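Local coordinates for protein hypothetical bacterial 6-phosphogluconolactonase (Bacteroides fragilis, PDB 3SCY) that is probably a lactonase of the seven-bladed beta-propeller family, predicted to hydrolyse 6-phosphogluconolactone to 6-phosphogluconate in sugar metabolism, at residues A[168-173]-A[177-182]; A[19-24]-A[67-72]; A[124-127]-A[133-136]. One frame throughout, in Å; residues are numbered along the deposited sequence.

Contact 1 of 3, residues A[168-173]-A[177-182]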
ATOM      1  N   TYR A 168      -7.778 -13.250   8.928  1.00 19.12           N
ATOM      2  CA  TYR A 168      -8.616 -12.784   7.829  1.00 19.55           C
ATOM      3  C   TYR A 168      -7.868 -11.983   6.819  1.00 21.78           C
ATOM      4  O   TYR A 168      -6.811 -11.425   7.106  1.00 19.90           O
ATOM      5  CB  TYR A 168      -9.765 -11.904   8.385  1.00 20.30           C
ATOM      6  CG  TYR A 168     -10.497 -12.583   9.521  1.00 22.12           C
ATOM      7  CD1 TYR A 168     -11.376 -13.636   9.279  1.00 24.48           C
ATOM      8  CD2 TYR A 168     -10.218 -12.262  10.846  1.00 22.96           C
ATOM      9  CE1 TYR A 168     -12.040 -14.277  10.322  1.00 27.51           C
ATOM     10  CE2 TYR A 168     -10.850 -12.920  11.899  1.00 23.73           C
ATOM     11  CZ  TYR A 168     -11.764 -13.924  11.632  1.00 31.63           C
ATOM     12  OH  TYR A 168     -12.363 -14.598  12.672  1.00 33.17           O
ATOM     13  N   LEU A 169      -8.440 -11.921   5.623  1.00 18.67           N
ATOM     14  CA  LEU A 169      -7.969 -11.046   4.563  1.00 18.43           C
ATOM     15  C   LEU A 169      -9.108 -10.085   4.248  1.00 20.65           C
ATOM     16  O   LEU A 169     -10.234 -10.536   4.002  1.00 20.50           O
ATOM     17  CB  LEU A 169      -7.513 -11.811   3.318  1.00 18.53           C
ATOM     18  CG  LEU A 169      -6.930 -10.913   2.208  1.00 22.57           C
ATOM     19  CD1 LEU A 169      -5.683 -11.483   1.629  1.00 23.39           C
ATOM     20  CD2 LEU A 169      -7.964 -10.658   1.112  1.00 24.36           C
ATOM     21  N   LEU A 170      -8.830  -8.774   4.301  1.00 17.92           N
ATOM     22  CA  LEU A 170      -9.803  -7.728   3.986  1.00 17.46           C
ATOM     23  C   LEU A 170      -9.431  -7.095   2.668  1.00 19.01           C
ATOM     24  O   LEU A 170      -8.258  -6.751   2.460  1.00 18.33           O
ATOM     25  CB  LEU A 170      -9.892  -6.699   5.111  1.00 17.79           C
ATOM     26  CG  LEU A 170     -10.258  -7.260   6.494  1.00 21.52           C
ATOM     27  CD1 LEU A 170     -10.330  -6.157   7.505  1.00 21.52           C
ATOM     28  CD2 LEU A 170     -11.630  -7.965   6.485  1.00 25.34           C
ATOM     29  N   ALA A 171     -10.383  -6.998   1.740  1.00 17.98           N
ATOM     30  CA  ALA A 171     -10.101  -6.484   0.413  1.00 17.32           C
ATOM     31  C   ALA A 171     -10.962  -5.266   0.112  1.00 19.96           C
ATOM     32  O   ALA A 171     -12.200  -5.374   0.062  1.00 20.35           O
ATOM     33  CB  ALA A 171     -10.339  -7.584  -0.610  1.00 19.52           C
ATOM     34  N   ASP A 172     -10.311  -4.105  -0.102  1.00 18.11           N
ATOM     35  CA  ASP A 172     -11.042  -2.853  -0.351  1.00 16.98           C
ATOM     36  C   ASP A 172     -11.526  -2.782  -1.767  1.00 21.56           C
ATOM     37  O   ASP A 172     -10.727  -2.942  -2.703  1.00 19.54           O
ATOM     38  CB  ASP A 172     -10.136  -1.639  -0.079  1.00 17.72           C
ATOM     39  CG  ASP A 172      -9.701  -1.449   1.351  1.00 21.73           C
ATOM     40  OD1 ASP A 172     -10.282  -2.099   2.240  1.00 22.80           O
ATOM     41  OD2 ASP A 172      -8.789  -0.606   1.589  1.00 23.25           O
ATOM     42  N   ASP A 173     -12.814  -2.482  -1.930  1.00 19.38           N
ATOM     43  CA  ASP A 173     -13.423  -2.402  -3.243  1.00 20.14           C
ATOM     44  C   ASP A 173     -13.942  -1.001  -3.485  1.00 23.31           C
ATOM     45  O   ASP A 173     -15.039  -0.618  -3.048  1.00 22.18           O
ATOM     46  CB  ASP A 173     -14.518  -3.448  -3.360  1.00 20.68           C
ATOM     47  CG  ASP A 173     -15.228  -3.552  -4.700  1.00 27.12           C
ATOM     48  OD1 ASP A 173     -15.031  -2.657  -5.561  1.00 23.64           O
ATOM     49  OD2 ASP A 173     -15.977  -4.524  -4.888  1.00 27.44           O
ATOM     50  N   ASP A 177     -18.001   0.244  -2.744  1.00 22.77           N
ATOM     51  CA  ASP A 177     -18.061   0.810  -1.380  1.00 21.98           C
ATOM     52  C   ASP A 177     -18.098  -0.300  -0.316  1.00 23.77           C
ATOM     53  O   ASP A 177     -18.812  -0.191   0.676  1.00 24.98           O
ATOM     54  CB  ASP A 177     -19.268   1.766  -1.231  1.00 24.36           C
ATOM     55  CG  ASP A 177     -19.091   3.001  -2.085  1.00 28.51           C
ATOM     56  OD1 ASP A 177     -17.992   3.596  -2.046  1.00 28.22           O
ATOM     57  OD2 ASP A 177     -20.042   3.367  -2.800  1.00 32.56           O
ATOM     58  N   GLN A 178     -17.314  -1.340  -0.518  1.00 21.46           N
ATOM     59  CA  GLN A 178     -17.257  -2.462   0.411  1.00 22.21           C
ATOM     60  C   GLN A 178     -15.840  -2.865   0.719  1.00 23.97           C
ATOM     61  O   GLN A 178     -14.936  -2.645  -0.078  1.00 21.53           O
ATOM     62  CB  GLN A 178     -17.997  -3.695  -0.158  1.00 24.22           C
ATOM     63  CG  GLN A 178     -19.509  -3.538  -0.240  1.00 27.20           C
ATOM     64  CD  GLN A 178     -20.139  -4.732  -0.909  1.00 38.13           C
ATOM     65  OE1 GLN A 178     -19.903  -5.029  -2.085  1.00 32.80           O
ATOM     66  NE2 GLN A 178     -20.979  -5.426  -0.177  1.00 34.25           N
ATOM     67  N   ILE A 179     -15.659  -3.468   1.885  1.00 21.97           N
ATOM     68  CA  ILE A 179     -14.455  -4.150   2.308  1.00 20.41           C
ATOM     69  C   ILE A 179     -14.871  -5.626   2.386  1.00 23.50           C
ATOM     70  O   ILE A 179     -15.636  -5.999   3.281  1.00 24.74           O
ATOM     71  CB  ILE A 179     -13.856  -3.626   3.629  1.00 22.44           C
ATOM     72  CG1 ILE A 179     -13.537  -2.111   3.528  1.00 22.97           C
ATOM     73  CG2 ILE A 179     -12.590  -4.436   3.984  1.00 22.14           C
ATOM     74  CD1 ILE A 179     -13.338  -1.399   4.911  1.00 29.79           C
ATOM     75  N   HIS A 180     -14.417  -6.435   1.426  1.00 19.64           N
ATOM     76  CA  HIS A 180     -14.717  -7.867   1.372  1.00 19.63           C
ATOM     77  C   HIS A 180     -13.894  -8.613   2.426  1.00 22.20           C
ATOM     78  O   HIS A 180     -12.739  -8.263   2.664  1.00 22.00           O
ATOM     79  CB  HIS A 180     -14.450  -8.414  -0.032  1.00 19.64           C
ATOM     80  CG  HIS A 180     -15.239  -7.705  -1.079  1.00 22.71           C
ATOM     81  ND1 HIS A 180     -16.583  -8.004  -1.305  1.00 25.07           N
ATOM     82  CD2 HIS A 180     -14.845  -6.749  -1.950  1.00 23.26           C
ATOM     83  CE1 HIS A 180     -16.964  -7.192  -2.281  1.00 24.61           C
ATOM     84  NE2 HIS A 180     -15.955  -6.430  -2.712  1.00 24.71           N
ATOM     85  N   LYS A 181     -14.510  -9.609   3.091  1.00 18.83           N
ATOM     86  CA  LYS A 181     -13.861 -10.366   4.154  1.00 18.53           C
ATOM     87  C   LYS A 181     -13.689 -11.843   3.783  1.00 22.58           C
ATOM     88  O   LYS A 181     -14.645 -12.498   3.333  1.00 22.67           O
ATOM     89  CB  LYS A 181     -14.695 -10.245   5.444  1.00 20.39           C
ATOM     90  CG  LYS A 181     -14.064 -10.947   6.650  1.00 23.35           C
ATOM     91  CD  LYS A 181     -14.970 -10.911   7.879  1.00 24.89           C
ATOM     92  CE  LYS A 181     -14.493 -11.898   8.921  1.00 27.28           C
ATOM     93  NZ  LYS A 181     -15.337 -11.823  10.147  1.00 26.18           N
ATOM     94  N   PHE A 182     -12.476 -12.367   4.010  1.00 20.08           N
ATOM     95  CA  PHE A 182     -12.150 -13.764   3.800  1.00 20.10           C
ATOM     96  C   PHE A 182     -11.475 -14.342   5.009  1.00 24.14           C
ATOM     97  O   PHE A 182     -10.704 -13.660   5.699  1.00 22.51           O
ATOM     98  CB  PHE A 182     -11.229 -13.932   2.587  1.00 20.67           C
ATOM     99  CG  PHE A 182     -11.854 -13.486   1.291  1.00 21.46           C
ATOM    100  CD1 PHE A 182     -11.782 -12.156   0.887  1.00 22.31           C
ATOM    101  CD2 PHE A 182     -12.553 -14.384   0.495  1.00 23.30           C
ATOM    102  CE1 PHE A 182     -12.381 -11.740  -0.306  1.00 23.26           C
ATOM    103  CE2 PHE A 182     -13.167 -13.966  -0.685  1.00 25.91           C
ATOM    104  CZ  PHE A 182     -13.084 -12.646  -1.074  1.00 24.01           C
TER
HETATM  105  O   HOH W   1     -14.920 -13.920  12.059  1.00 34.99           O

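Contact 2 of 3, residues A[19-24]-A[67-72]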
ATOM      1  N   GLY A  19       8.803   1.688  -6.637  1.00 16.95           N
ATOM      2  CA  GLY A  19       8.007   1.249  -7.781  1.00 17.73           C
ATOM      3  C   GLY A  19       7.575   2.480  -8.570  1.00 19.81           C
ATOM      4  O   GLY A  19       7.432   3.578  -8.016  1.00 20.02           O
ATOM      5  N   THR A  20       7.369   2.302  -9.874  1.00 19.03           N
ATOM      6  CA  THR A  20       7.019   3.367 -10.816  1.00 18.85           C
ATOM      7  C   THR A  20       6.075   2.921 -11.906  1.00 22.89           C
ATOM      8  O   THR A  20       5.798   1.734 -12.051  1.00 22.29           O
ATOM      9  CB  THR A  20       8.314   3.812 -11.550  1.00 22.88           C
ATOM     10  OG1 THR A  20       8.755   2.761 -12.434  1.00 22.80           O
ATOM     11  CG2 THR A  20       9.450   4.235 -10.596  1.00 23.36           C
ATOM     12  N   TYR A  21       5.618   3.887 -12.712  1.00 20.65           N
ATOM     13  CA  TYR A  21       4.972   3.594 -13.990  1.00 21.12           C
ATOM     14  C   TYR A  21       6.055   3.754 -15.041  1.00 25.25           C
ATOM     15  O   TYR A  21       6.885   4.665 -14.943  1.00 24.90           O
ATOM     16  CB  TYR A  21       3.776   4.497 -14.252  1.00 21.91           C
ATOM     17  CG  TYR A  21       2.560   4.075 -13.462  1.00 21.17           C
ATOM     18  CD1 TYR A  21       1.913   2.874 -13.728  1.00 21.84           C
ATOM     19  CD2 TYR A  21       2.079   4.858 -12.419  1.00 22.08           C
ATOM     20  CE1 TYR A  21       0.784   2.487 -13.010  1.00 22.24           C
ATOM     21  CE2 TYR A  21       0.944   4.489 -11.704  1.00 22.47           C
ATOM     22  CZ  TYR A  21       0.313   3.290 -11.984  1.00 22.53           C
ATOM     23  OH  TYR A  21      -0.790   2.921 -11.244  1.00 24.66           O
ATOM     24  N   THR A  22       6.092   2.843 -16.023  1.00 23.88           N
ATOM     25  CA  THR A  22       7.166   2.838 -17.006  1.00 24.30           C
ATOM     26  C   THR A  22       6.740   3.370 -18.396  1.00 31.36           C
ATOM     27  O   THR A  22       7.472   3.122 -19.351  1.00 32.76           O
ATOM     28  CB  THR A  22       7.746   1.418 -17.109  1.00 26.48           C
ATOM     29  OG1 THR A  22       6.695   0.475 -17.355  1.00 25.82           O
ATOM     30  CG2 THR A  22       8.483   1.012 -15.845  1.00 25.04           C
ATOM     31  N   SER A  23       5.624   4.149 -18.493  1.00 30.51           N
ATOM     32  CA  SER A  23       5.161   4.759 -19.766  1.00 33.36           C
ATOM     33  C   SER A  23       6.127   5.836 -20.252  1.00 41.69           C
ATOM     34  O   SER A  23       6.081   6.207 -21.425  1.00 45.36           O
ATOM     35  CB  SER A  23       3.762   5.360 -19.629  1.00 36.13           C
ATOM     36  OG  SER A  23       3.609   6.119 -18.438  1.00 44.17           O
ATOM     37  N   GLY A  24       6.971   6.337 -19.353  1.00 36.53           N
ATOM     38  CA  GLY A  24       7.973   7.351 -19.665  1.00 37.37           C
ATOM     39  C   GLY A  24       9.370   6.766 -19.701  1.00 40.23           C
ATOM     40  O   GLY A  24       9.585   5.718 -20.314  1.00 42.04           O
ATOM     41  N   VAL A  67       3.732  -5.994  -8.672  1.00 17.19           N
ATOM     42  CA  VAL A  67       2.698  -6.168  -9.673  1.00 17.38           C
ATOM     43  C   VAL A  67       3.339  -5.751 -11.002  1.00 19.62           C
ATOM     44  O   VAL A  67       4.433  -5.147 -11.016  1.00 20.39           O
ATOM     45  CB  VAL A  67       1.424  -5.336  -9.403  1.00 19.88           C
ATOM     46  CG1 VAL A  67       0.784  -5.714  -8.074  1.00 20.01           C
ATOM     47  CG2 VAL A  67       1.705  -3.822  -9.495  1.00 19.13           C
ATOM     48  N   ASN A  68       2.669  -6.092 -12.114  1.00 19.44           N
ATOM     49  CA  ASN A  68       2.943  -5.575 -13.463  1.00 19.11           C
ATOM     50  C   ASN A  68       1.582  -5.049 -13.865  1.00 20.85           C
ATOM     51  O   ASN A  68       0.713  -5.842 -14.248  1.00 20.40           O
ATOM     52  CB  ASN A  68       3.524  -6.644 -14.403  1.00 18.98           C
ATOM     53  CG  ASN A  68       4.830  -7.199 -13.884  1.00 30.54           C
ATOM     54  OD1 ASN A  68       5.881  -6.550 -13.952  1.00 29.87           O
ATOM     55  ND2 ASN A  68       4.788  -8.381 -13.292  1.00 25.89           N
ATOM     56  N   GLU A  69       1.350  -3.747 -13.660  1.00 19.46           N
ATOM     57  CA  GLU A  69       0.019  -3.178 -13.817  1.00 19.82           C
ATOM     58  C   GLU A  69      -0.314  -2.866 -15.267  1.00 25.29           C
ATOM     59  O   GLU A  69       0.044  -1.816 -15.794  1.00 25.45           O
ATOM     60  CB  GLU A  69      -0.177  -1.959 -12.910  1.00 20.24           C
ATOM     61  CG  GLU A  69      -1.638  -1.550 -12.826  1.00 23.21           C
ATOM     62  CD  GLU A  69      -1.923  -0.223 -12.158  1.00 26.72           C
ATOM     63  OE1 GLU A  69      -1.023   0.321 -11.481  1.00 22.30           O
ATOM     64  OE2 GLU A  69      -3.076   0.248 -12.271  1.00 27.10           O
ATOM     65  N   PHE A  70      -1.025  -3.814 -15.883  1.00 24.47           N
ATOM     66  CA  PHE A  70      -1.491  -3.752 -17.254  1.00 26.31           C
ATOM     67  C   PHE A  70      -2.957  -4.085 -17.319  1.00 34.25           C
ATOM     68  O   PHE A  70      -3.436  -4.909 -16.529  1.00 29.72           O
ATOM     69  CB  PHE A  70      -0.680  -4.703 -18.137  1.00 28.05           C
ATOM     70  CG  PHE A  70       0.689  -4.142 -18.383  1.00 29.80           C
ATOM     71  CD1 PHE A  70       0.891  -3.163 -19.351  1.00 35.15           C
ATOM     72  CD2 PHE A  70       1.775  -4.559 -17.624  1.00 32.74           C
ATOM     73  CE1 PHE A  70       2.160  -2.630 -19.571  1.00 38.02           C
ATOM     74  CE2 PHE A  70       3.032  -3.996 -17.815  1.00 36.87           C
ATOM     75  CZ  PHE A  70       3.221  -3.048 -18.803  1.00 37.21           C
ATOM     76  N   SER A  71      -3.658  -3.410 -18.273  1.00 37.35           N
ATOM     77  CA  SER A  71      -5.105  -3.435 -18.515  1.00 40.29           C
ATOM     78  C   SER A  71      -5.585  -4.686 -19.239  1.00 46.37           C
ATOM     79  O   SER A  71      -6.789  -4.951 -19.230  1.00 48.06           O
ATOM     80  CB  SER A  71      -5.524  -2.206 -19.319  1.00 46.90           C
ATOM     81  OG  SER A  71      -5.228  -1.011 -18.613  1.00 61.78           O
ATOM     82  N   LYS A  72      -4.677  -5.418 -19.896  1.00 42.27           N
ATOM     83  CA  LYS A  72      -5.039  -6.627 -20.628  1.00 43.10           C
ATOM     84  C   LYS A  72      -4.199  -7.824 -20.144  1.00 45.10           C
ATOM     85  O   LYS A  72      -3.883  -7.897 -18.957  1.00 42.53           O
ATOM     86  CB  LYS A  72      -4.919  -6.412 -22.153  1.00 47.64           C
TER

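Contact 3 of 3, residues A[124-127]-A[133-136]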
ATOM      1  N   VAL A 124      -4.683 -15.183  -5.986  1.00 19.16           N
ATOM      2  CA  VAL A 124      -3.817 -15.835  -5.010  1.00 18.73           C
ATOM      3  C   VAL A 124      -2.757 -16.625  -5.760  1.00 20.69           C
ATOM      4  O   VAL A 124      -3.115 -17.380  -6.681  1.00 20.99           O
ATOM      5  CB  VAL A 124      -4.655 -16.792  -4.088  1.00 21.01           C
ATOM      6  CG1 VAL A 124      -3.777 -17.522  -3.079  1.00 19.35           C
ATOM      7  CG2 VAL A 124      -5.766 -16.021  -3.375  1.00 21.43           C
ATOM      8  N   PHE A 125      -1.483 -16.480  -5.339  1.00 17.74           N
ATOM      9  CA  PHE A 125      -0.378 -17.266  -5.881  1.00 17.77           C
ATOM     10  C   PHE A 125       0.350 -17.961  -4.752  1.00 20.18           C
ATOM     11  O   PHE A 125       0.856 -17.262  -3.873  1.00 19.04           O
ATOM     12  CB  PHE A 125       0.655 -16.392  -6.636  1.00 18.61           C
ATOM     13  CG  PHE A 125       0.158 -15.518  -7.754  1.00 18.62           C
ATOM     14  CD1 PHE A 125      -0.358 -14.256  -7.488  1.00 18.39           C
ATOM     15  CD2 PHE A 125       0.258 -15.929  -9.077  1.00 19.60           C
ATOM     16  CE1 PHE A 125      -0.780 -13.424  -8.517  1.00 19.96           C
ATOM     17  CE2 PHE A 125      -0.210 -15.118 -10.105  1.00 20.92           C
ATOM     18  CZ  PHE A 125      -0.717 -13.860  -9.824  1.00 19.49           C
ATOM     19  N   PRO A 126       0.523 -19.296  -4.788  1.00 18.34           N
ATOM     20  CA  PRO A 126       1.386 -19.935  -3.790  1.00 17.65           C
ATOM     21  C   PRO A 126       2.841 -19.528  -4.050  1.00 20.99           C
ATOM     22  O   PRO A 126       3.233 -19.329  -5.208  1.00 20.59           O
ATOM     23  CB  PRO A 126       1.204 -21.445  -4.044  1.00 19.05           C
ATOM     24  CG  PRO A 126      -0.013 -21.558  -4.961  1.00 23.18           C
ATOM     25  CD  PRO A 126      -0.005 -20.271  -5.766  1.00 19.99           C
ATOM     26  N   ILE A 127       3.629 -19.437  -2.995  1.00 17.48           N
ATOM     27  CA  ILE A 127       5.059 -19.126  -3.116  1.00 17.25           C
ATOM     28  C   ILE A 127       5.809 -20.452  -3.036  1.00 20.56           C
ATOM     29  O   ILE A 127       5.578 -21.241  -2.107  1.00 20.90           O
ATOM     30  CB  ILE A 127       5.538 -18.152  -2.022  1.00 19.10           C
ATOM     31  CG1 ILE A 127       4.809 -16.791  -2.135  1.00 18.44           C
ATOM     32  CG2 ILE A 127       7.064 -17.942  -2.144  1.00 19.85           C
ATOM     33  CD1 ILE A 127       4.991 -15.850  -0.944  1.00 20.38           C
ATOM     34  N   LEU A 133       7.209 -17.671  -7.746  1.00 20.98           N
ATOM     35  CA  LEU A 133       5.760 -17.818  -7.702  1.00 22.76           C
ATOM     36  C   LEU A 133       5.275 -19.045  -8.431  1.00 24.57           C
ATOM     37  O   LEU A 133       5.731 -19.345  -9.531  1.00 24.32           O
ATOM     38  CB  LEU A 133       5.055 -16.607  -8.344  1.00 23.94           C
ATOM     39  CG  LEU A 133       5.243 -15.272  -7.684  1.00 29.89           C
ATOM     40  CD1 LEU A 133       5.066 -14.169  -8.708  1.00 31.31           C
ATOM     41  CD2 LEU A 133       4.259 -15.085  -6.582  1.00 35.02           C
ATOM     42  N   LEU A 134       4.289 -19.714  -7.855  1.00 22.19           N
ATOM     43  CA  LEU A 134       3.595 -20.753  -8.589  1.00 22.68           C
ATOM     44  C   LEU A 134       2.484 -20.069  -9.389  1.00 23.39           C
ATOM     45  O   LEU A 134       2.055 -18.956  -9.058  1.00 21.34           O
ATOM     46  CB  LEU A 134       2.999 -21.826  -7.654  1.00 23.81           C
ATOM     47  CG  LEU A 134       3.864 -23.036  -7.368  1.00 29.01           C
ATOM     48  CD1 LEU A 134       4.983 -22.690  -6.421  1.00 28.15           C
ATOM     49  CD2 LEU A 134       3.025 -24.177  -6.802  1.00 33.33           C
ATOM     50  N   PRO A 135       1.962 -20.699 -10.434  1.00 21.86           N
ATOM     51  CA  PRO A 135       0.814 -20.113 -11.155  1.00 22.17           C
ATOM     52  C   PRO A 135      -0.360 -19.856 -10.211  1.00 24.31           C
ATOM     53  O   PRO A 135      -0.473 -20.530  -9.189  1.00 24.68           O
ATOM     54  CB  PRO A 135       0.454 -21.193 -12.180  1.00 25.30           C
ATOM     55  CG  PRO A 135       1.721 -21.952 -12.372  1.00 30.01           C
ATOM     56  CD  PRO A 135       2.350 -22.002 -11.011  1.00 24.51           C
ATOM     57  N   ALA A 136      -1.214 -18.884 -10.530  1.00 22.39           N
ATOM     58  CA  ALA A 136      -2.334 -18.546  -9.643  1.00 23.03           C
ATOM     59  C   ALA A 136      -3.104 -19.787  -9.201  1.00 24.62           C
ATOM     60  O   ALA A 136      -3.335 -20.686 -10.022  1.00 25.15           O
ATOM     61  CB  ALA A 136      -3.266 -17.598 -10.338  1.00 24.38           C
TER

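Contact 1 of 3, residues A[168-173]-A[177-182]
A chi1 of -177° turns CG of Asp173 away from its own amide nitrogen, and a chi1 of -58° sets CG of His180 anti to its carbonyl carbon, which together bring the carboxylate and NE2 to each other. His180 NE2 donates to Asp173 OD2 over 2.9 Å, almost straight at 177° and in the imidazole plane, using the anti lone pair of OD2. Thr176 OG1 also bonds to OD2 and the backbone N of His156 to OD1, so the carboxylate is held at both oxygens.

At the other end of the hairpin, the extended chain of Lys181 runs alongside Tyr168. Lys181 CE packs 3.6 Å from Tyr168 CD1, and Lys181 NZ stands over one face of the Tyr168 ring, 4.5 Å from its centroid, as a cation-pi contact. A water joins Tyr168 OH to Lys181 NZ, which also donates to Thr201 O and Gly243 O.

Backbone pairs at Leu169–Phe182 and Ala171–His180 bond both ways. Next to the turn, Asp177 and Gln178 both face Asp173 in a G1 beta bulge. These are the two middle strands of a four-stranded propeller blade, flanked by strands 157-162 and 197-206; Leu170 and Asp172 pack on Leu216 of strand 213-218 in the following blade, while Phe142 stacks on His180.

Contact 2 of 3, residues A[19-24]-A[67-72]
Tyr21 and Glu69 meet between two adjacent blades of the beta-propeller, each from a loop that follows a strand: Tyr21 after 13-20 and Glu69 after 63-68. The backbones stay well apart, with the CA atoms of Tyr21 and Glu69 8.4 Å from each other, and the side chains alone bridge the distance.

From CB of Glu69, which points toward the 19-24 segment, the chain leaves with CG anti to the backbone N (chi1 -167°) and stays extended through CG to CD. The aliphatic atoms CB and CG serve as a spacer and meet no atom of the tyrosine closely. Glu69 CD lies at the ring edge, near the ring plane, 3.9 Å from Tyr21 CE1. The carboxylate and ring planes are turned 54° apart, and the two side chains cross at a slant.

The branches then part. OE2 lies farther from the hydroxyl and near an unidentified ligand, probably from the crystallisation liquor. OE1 is hydrogen-bonded both to the phenol hydroxyl and to Ser53 OG, so two hydroxyl groups hold one oxygen. The Glu69 backbone is steadied as well, its O accepting from Asn51 ND2. Tyr21 OH donates to Glu69 OE1 over 2.6 Å, arriving on the syn side but 28° out of the carboxylate plane, while Tyr21 CE1 sits 3.2 Å from the same oxygen.

Contact 3 of 3, residues A[124-127]-A[133-136]
Phe125 turns the edge of its ring to the backbone of 133-136, while Pro126 sets its ring against Leu134 at about a right angle. These two neighbours carry the contact in different ways. The phenyl group, with CG anti to the carbonyl carbon (chi1 -55°), lies along the opposing chain: Phe125 CD2 approaches Leu134 O to 3.5 Å in the ring plane, and Phe125 CE2 reaches CB of Ala136 at 3.9 Å. The edge of the ring is thus laid against a carbonyl oxygen, and a methyl group lies next along the rim. Closer to the backbone, CB of Phe125 touches the CD2 branch of Leu133 at 3.8 Å.

Pro126 presents the CB, CG and CD side of its ring to CB of Leu134, with Pro126 CD at 3.9 Å from it. Pro126 CD also lies 3.5 Å from Pro135 O, so the pyrrolidine rests against both side chain and main chain. Beyond CB, the CD1 branch of Leu134 extends along the backbone toward the carbonyl carbon of Ile127.

One conventional hydrogen bond ties the backbones: Leu134 N donates to Pro126 O over 2.9 Å, nearly straight at 169°. Ile127 and Leu133 form a single backbone bridge beside it. Farther along, CA of Ala136 makes a CA-H...O contact of 3.3 Å with Val124 O. Pro126 and Pro135 have no N-H to give, which probably limits regular pairing here.

The contact closes the connection between the third and fourth strands of the blade, 121-126 and 138-141. Leu133 packs on Ile112 of strand 111-116 in the same blade, and both Leu133 and Phe125 touch Val77 of strand 76-83 in the preceding blade; Leu133 O accepts from Asn93 and Gln95 of strand 88-96.

How the contacts relate
All three contacts belong to one seven-bladed propeller, yet they share no strand and do not touch one another; contacts 1 and 3 have centres about 20 Å apart, contacts 1 and 2 about 24 Å. Contact 1 is buried and joins neighbouring strands within a blade, so regular backbone pairing dominates, supplemented by charged and aromatic side chains. Contact 3 also stays within a blade, but lies partly buried, farthest from the chain centre, where a loop returns to its strand and apolar packing largely replaces regular pairing. Contact 2 is a surface contact between different blades, with no backbone pairing and a single side-chain hydrogen bond spanning loops far apart in sequence.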